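6-phosphogluconate dehydratase (Shewanella oneidensis, PDB 2GP4) catalyses the dehydration of 6-phosphogluconate to 2-keto-3-deoxy-6-phosphogluconate in the Entner–Doudoroff pathway, and is seen here without its iron–sulfur cluster. Local coordinates at residues A[444-449]-A[552-557]; A[563-568]-A[574-579]. All coordinates share one frame; numbering follows the deposited sequence.

Contact 1. Residues A[444-449]-A[552-557]; sequences KGNLGR and GGLIAK
Leu447 and Leu554 bring their CA atoms to 5.2 Å of each other where the type I turn from Gly445 to Gly448 faces the loop 552-557, with no direct hydrogen bond between the two backbones. Two waters fill the step instead: the carbonyl O of Leu447 accepts from both, and they in turn accept from Leu554 N and Ile555 N, so one buried residue's carbonyl is doubly gripped. Leu554 carries the side-chain contact. With CG roughly anti to the backbone N (chi1 -152°), its CD2 reaches Asn446, 3.2 Å from the carbonyl O and 3.7 Å from ND2. The two side chains cross at about a right angle, the Leu554 methyl CD2 lying against the ND2 side of the Asn446 amide, while ND2 is hydrogen-bonded to Leu575 O. Leu447 comes in from beside it, its CD2 lying 4.0 Å from Leu554 CB and close to Ile555 N; its own flank rests on Leu573 and Leu575. Gly445 and Gly448 exchange backbone bonds in both directions, N of each to O of the other, the signature of a two-residue beta hairpin, here joining strands 440-445 and 448-453 in the mainly beta C-terminal domain.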
loop_
_atom_site.group_PDB
_atom_site.type_symbol
_atom_site.label_atom_id
_atom_site.label_comp_id
_atom_site.label_asym_id
_atom_site.label_seq_id
_atom_site.Cartn_x
_atom_site.Cartn_y
_atom_site.Cartn_z
ATOM N N LYS A 444 16.730 12.120 -3.226
ATOM C CA LYS A 444 16.859 13.433 -2.594
ATOM C C LYS A 444 17.617 14.391 -3.508
ATOM O O LYS A 444 18.445 13.963 -4.311
ATOM C CB LYS A 444 17.641 13.337 -1.275
ATOM C CG LYS A 444 17.030 12.475 -0.192
ATOM C CD LYS A 444 17.427 12.978 1.208
ATOM C CE LYS A 444 18.905 12.729 1.550
ATOM N NZ LYS A 444 19.151 11.389 2.153
ATOM N N GLY A 445 17.345 15.688 -3.357
ATOM C CA GLY A 445 18.139 16.738 -3.991
ATOM C C GLY A 445 17.492 18.106 -3.889
ATOM O O GLY A 445 16.570 18.312 -3.088
ATOM N N ASN A 446 17.965 19.041 -4.712
ATOM C CA ASN A 446 17.404 20.394 -4.738
ATOM C C ASN A 446 15.932 20.409 -5.178
ATOM O O ASN A 446 15.182 21.323 -4.819
ATOM C CB ASN A 446 18.264 21.345 -5.602
ATOM C CG ASN A 446 18.262 20.971 -7.092
ATOM O OD1 ASN A 446 17.973 19.828 -7.469
ATOM N ND2 ASN A 446 18.592 21.945 -7.943
ATOM N N LEU A 447 15.532 19.393 -5.944
ATOM C CA LEU A 447 14.136 19.235 -6.375
ATOM C C LEU A 447 13.208 18.766 -5.248
ATOM O O LEU A 447 11.986 18.961 -5.315
ATOM C CB LEU A 447 14.041 18.282 -7.570
ATOM C CG LEU A 447 14.436 18.849 -8.944
ATOM C CD1 LEU A 447 14.803 17.750 -9.914
ATOM C CD2 LEU A 447 13.318 19.703 -9.520
ATOM N N GLY A 448 13.788 18.144 -4.223
ATOM C CA GLY A 448 13.029 17.703 -3.054
ATOM C C GLY A 448 13.203 16.230 -2.734
ATOM O O GLY A 448 14.322 15.724 -2.677
ATOM N N ARG A 449 12.087 15.545 -2.514
ATOM C CA ARG A 449 12.100 14.131 -2.163
ATOM C C ARG A 449 11.086 13.378 -3.017
ATOM O O ARG A 449 9.957 13.837 -3.203
ATOM C CB ARG A 449 11.792 13.941 -0.672
ATOM C CG ARG A 449 12.821 14.577 0.278
ATOM C CD ARG A 449 12.330 14.632 1.743
ATOM N NE ARG A 449 12.084 13.297 2.297
ATOM C CZ ARG A 449 13.020 12.512 2.827
ATOM N NH1 ARG A 449 14.286 12.914 2.883
ATOM N NH2 ARG A 449 12.694 11.315 3.297
ATOM N N GLY A 552 4.673 24.937 -4.414
ATOM C CA GLY A 552 5.863 25.767 -4.595
ATOM C C GLY A 552 7.143 24.979 -4.788
ATOM O O GLY A 552 8.236 25.532 -4.702
ATOM N N GLY A 553 7.006 23.683 -5.050
ATOM C CA GLY A 553 8.158 22.813 -5.263
ATOM C C GLY A 553 8.937 23.195 -6.506
ATOM O O GLY A 553 8.359 23.653 -7.502
ATOM N N LEU A 554 10.250 22.986 -6.444
ATOM C CA LEU A 554 11.156 23.342 -7.528
ATOM C C LEU A 554 10.732 22.787 -8.895
ATOM O O LEU A 554 11.137 23.311 -9.934
ATOM C CB LEU A 554 12.590 22.914 -7.179
ATOM C CG LEU A 554 13.725 23.734 -7.801
ATOM C CD1 LEU A 554 13.692 25.181 -7.296
ATOM C CD2 LEU A 554 15.081 23.096 -7.528
ATOM N N ILE A 555 9.910 21.741 -8.891
ATOM C CA ILE A 555 9.324 21.204 -10.130
ATOM C C ILE A 555 8.523 22.259 -10.922
ATOM O O ILE A 555 8.454 22.196 -12.149
ATOM C CB ILE A 555 8.453 19.943 -9.854
ATOM C CG1 ILE A 555 7.946 19.337 -11.169
ATOM C CG2 ILE A 555 7.311 20.269 -8.893
ATOM C CD1 ILE A 555 7.197 18.034 -11.026
ATOM N N ALA A 556 7.935 23.221 -10.213
ATOM C CA ALA A 556 7.131 24.279 -10.831
ATOM C C ALA A 556 7.966 25.271 -11.643
ATOM O O ALA A 556 7.453 25.908 -12.564
ATOM C CB ALA A 556 6.309 25.020 -9.766
ATOM N N LYS A 557 9.245 25.394 -11.302
ATOM C CA LYS A 557 10.149 26.329 -11.984
ATOM C C LYS A 557 10.933 25.712 -13.142
ATOM O O LYS A 557 11.506 26.442 -13.963
ATOM C CB LYS A 557 11.102 26.991 -10.986
ATOM C CG LYS A 557 10.455 28.113 -10.179
ATOM C CD LYS A 557 11.463 28.825 -9.298
ATOM C CE LYS A 557 10.800 29.947 -8.513
ATOM N NZ LYS A 557 11.802 30.733 -7.743
HETATM O O HOH W 1 11.512 21.736 -4.054
HETATM O O HOH W 2 9.402 19.879 -6.520
#

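Contact 2. Residues A[563-568]-A[574-579]; sequences LIRVDA and SLLVSD
Ile564 and Leu575 form a non-hydrogen-bonded antiparallel pair and make the tight side of this hairpin, Ile564 CG1 meeting Leu575 CD1 at 3.5 Å. CG of Leu575 is anti to its N (chi1 -177°), and CD1 reaches over to the neighbouring strand and the isoleucine. Both are buried, Ile564 reaching Met527 and Val558. The neighbouring Arg565 and Ser574 are hydrogen-bonded through both backbones: Arg565 N to Ser574 O at 2.8 Å and Ser574 N to Arg565 O at 3.0 Å. A third bond, Leu576 N to Leu563 O at 2.7 Å, is nearly straight (168°) and continues the pairing to Leu576, the centre of an inverse gamma turn.

The looser side holds Arg565, Ser574, Leu576 and the exposed Leu563. Leu576 CD1 sits 4.2 Å above the centre of the Arg565 guanidinium plane, while its CB packs on Leu563 CB at 3.8 Å. Salt bridges from Arg565 NE to Glu465 and NH1 to Glu572 fix the rotation of that plane; Glu572 also bonds Ser574 OG. An alanine in place of Leu576 takes away CG and both methyls, which would probably leave this guanidinium face without its leucine cover and Arg565 held mainly by its carboxylates. Beyond, a water spans Leu563 N and Leu576 O. Strand 563-567 pairs on its other side with strand 463-471, and past Leu576 the chain runs to the N-cap Ser578 of helix 579-584, whose Leu582 packs on Leu575 and Val577.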
loop_
_atom_site.group_PDB
_atom_site.type_symbol
_atom_site.label_atom_id
_atom_site.label_comp_id
_atom_site.label_asym_id
_atom_site.label_seq_id
_atom_site.Cartn_x
_atom_site.Cartn_y
_atom_site.Cartn_z
ATOM N N LEU A 563 18.779 20.671 -17.500
ATOM C CA LEU A 563 19.287 19.334 -17.212
ATOM C C LEU A 563 18.742 18.834 -15.882
ATOM O O LEU A 563 18.805 19.532 -14.866
ATOM C CB LEU A 563 20.818 19.301 -17.196
ATOM C CG LEU A 563 21.653 19.157 -18.482
ATOM C CD1 LEU A 563 21.013 18.227 -19.524
ATOM C CD2 LEU A 563 21.957 20.508 -19.092
ATOM N N ILE A 564 18.201 17.621 -15.905
ATOM C CA ILE A 564 17.738 16.939 -14.706
ATOM C C ILE A 564 18.455 15.607 -14.578
ATOM O O ILE A 564 18.477 14.812 -15.521
ATOM C CB ILE A 564 16.230 16.688 -14.758
ATOM C CG1 ILE A 564 15.477 17.936 -14.311
ATOM C CG2 ILE A 564 15.850 15.486 -13.899
ATOM C CD1 ILE A 564 14.056 18.003 -14.825
ATOM N N ARG A 565 19.041 15.372 -13.410
ATOM C CA ARG A 565 19.729 14.122 -13.143
ATOM C C ARG A 565 18.855 13.263 -12.242
ATOM O O ARG A 565 18.585 13.636 -11.101
ATOM C CB ARG A 565 21.096 14.383 -12.491
ATOM C CG ARG A 565 21.940 13.128 -12.243
ATOM C CD ARG A 565 23.211 13.415 -11.434
ATOM N NE ARG A 565 24.126 14.324 -12.128
ATOM C CZ ARG A 565 24.617 15.455 -11.620
ATOM N NH1 ARG A 565 24.314 15.840 -10.384
ATOM N NH2 ARG A 565 25.436 16.201 -12.349
ATOM N N VAL A 566 18.385 12.136 -12.770
ATOM C CA VAL A 566 17.779 11.097 -11.936
ATOM C C VAL A 566 18.795 9.972 -11.739
ATOM O O VAL A 566 19.085 9.202 -12.651
ATOM C CB VAL A 566 16.390 10.593 -12.470
ATOM C CG1 VAL A 566 16.460 10.193 -13.925
ATOM C CG2 VAL A 566 15.854 9.447 -11.617
ATOM N N ASP A 567 19.364 9.926 -10.544
ATOM C CA ASP A 567 20.372 8.938 -10.202
ATOM C C ASP A 567 19.822 8.009 -9.123
ATOM O O ASP A 567 19.794 8.356 -7.941
ATOM C CB ASP A 567 21.650 9.641 -9.727
ATOM C CG ASP A 567 22.859 8.722 -9.709
ATOM O OD1 ASP A 567 22.756 7.580 -9.204
ATOM O OD2 ASP A 567 23.930 9.156 -10.194
ATOM N N ALA A 568 19.384 6.825 -9.541
ATOM C CA ALA A 568 18.822 5.833 -8.621
ATOM C C ALA A 568 19.913 5.029 -7.929
ATOM O O ALA A 568 19.646 4.265 -6.999
ATOM C CB ALA A 568 17.858 4.917 -9.356
ATOM N N SER A 574 18.442 15.831 -9.010
ATOM C CA SER A 574 18.895 17.211 -9.100
ATOM C C SER A 574 18.454 17.924 -10.370
ATOM O O SER A 574 18.582 17.382 -11.465
ATOM C CB SER A 574 20.424 17.280 -9.006
ATOM O OG SER A 574 20.896 16.737 -7.783
ATOM N N LEU A 575 17.950 19.146 -10.208
ATOM C CA LEU A 575 17.792 20.075 -11.317
ATOM C C LEU A 575 19.096 20.864 -11.453
ATOM O O LEU A 575 19.508 21.575 -10.533
ATOM C CB LEU A 575 16.603 21.011 -11.084
ATOM C CG LEU A 575 16.237 22.027 -12.176
ATOM C CD1 LEU A 575 15.798 21.339 -13.469
ATOM C CD2 LEU A 575 15.165 23.000 -11.686
ATOM N N LEU A 576 19.743 20.731 -12.604
ATOM C CA LEU A 576 21.090 21.264 -12.796
ATOM C C LEU A 576 21.081 22.720 -13.253
ATOM O O LEU A 576 21.611 23.059 -14.312
ATOM C CB LEU A 576 21.885 20.380 -13.762
ATOM C CG LEU A 576 22.515 19.083 -13.238
ATOM C CD1 LEU A 576 21.508 18.139 -12.646
ATOM C CD2 LEU A 576 23.265 18.394 -14.366
ATOM N N VAL A 577 20.453 23.571 -12.447
ATOM C CA VAL A 577 20.493 25.015 -12.637
ATOM C C VAL A 577 20.830 25.648 -11.294
ATOM O O VAL A 577 20.463 25.114 -10.244
ATOM C CB VAL A 577 19.153 25.592 -13.187
ATOM C CG1 VAL A 577 18.832 25.026 -14.555
ATOM C CG2 VAL A 577 18.019 25.300 -12.249
ATOM N N SER A 578 21.534 26.778 -11.327
ATOM C CA SER A 578 21.965 27.460 -10.106
ATOM C C SER A 578 20.787 28.027 -9.325
ATOM O O SER A 578 19.741 28.338 -9.904
ATOM C CB SER A 578 22.946 28.584 -10.446
ATOM O OG SER A 578 22.346 29.534 -11.310
ATOM N N ASP A 579 20.966 28.153 -8.010
ATOM C CA ASP A 579 19.995 28.829 -7.147
ATOM C C ASP A 579 19.716 30.254 -7.637
ATOM O O ASP A 579 18.572 30.718 -7.588
ATOM C CB ASP A 579 20.487 28.867 -5.694
ATOM C CG ASP A 579 20.148 27.599 -4.915
ATOM O OD1 ASP A 579 20.245 26.486 -5.475
ATOM O OD2 ASP A 579 19.795 27.719 -3.722
HETATM O O HOH W 3 20.464 22.831 -17.170
#

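Overall arrangement
Both contacts reach the same mixed sheet at its two ends, contact 1 through the turn between 440-445 and 448-453 packed on the loop 552-557, contact 2 through the hairpin of 563-567 and 572-575. Backbone bonds between Lys444 and both Gly571 and Leu573 bring these ends together, consistent with a sheet that closes on itself. The contacts meet directly, Leu447 CD1 lying 3.5 Å from Leu575 N. Both are partly buried, with Leu447, Ile555, Ile564 and Leu575 inside, but contact 2 also has the exposed Leu563. Their chemistry differs: contact 1 relies on leucine methyls and bridging water, contact 2 on direct strand pairing and, outside, a charged arginine covered by leucine.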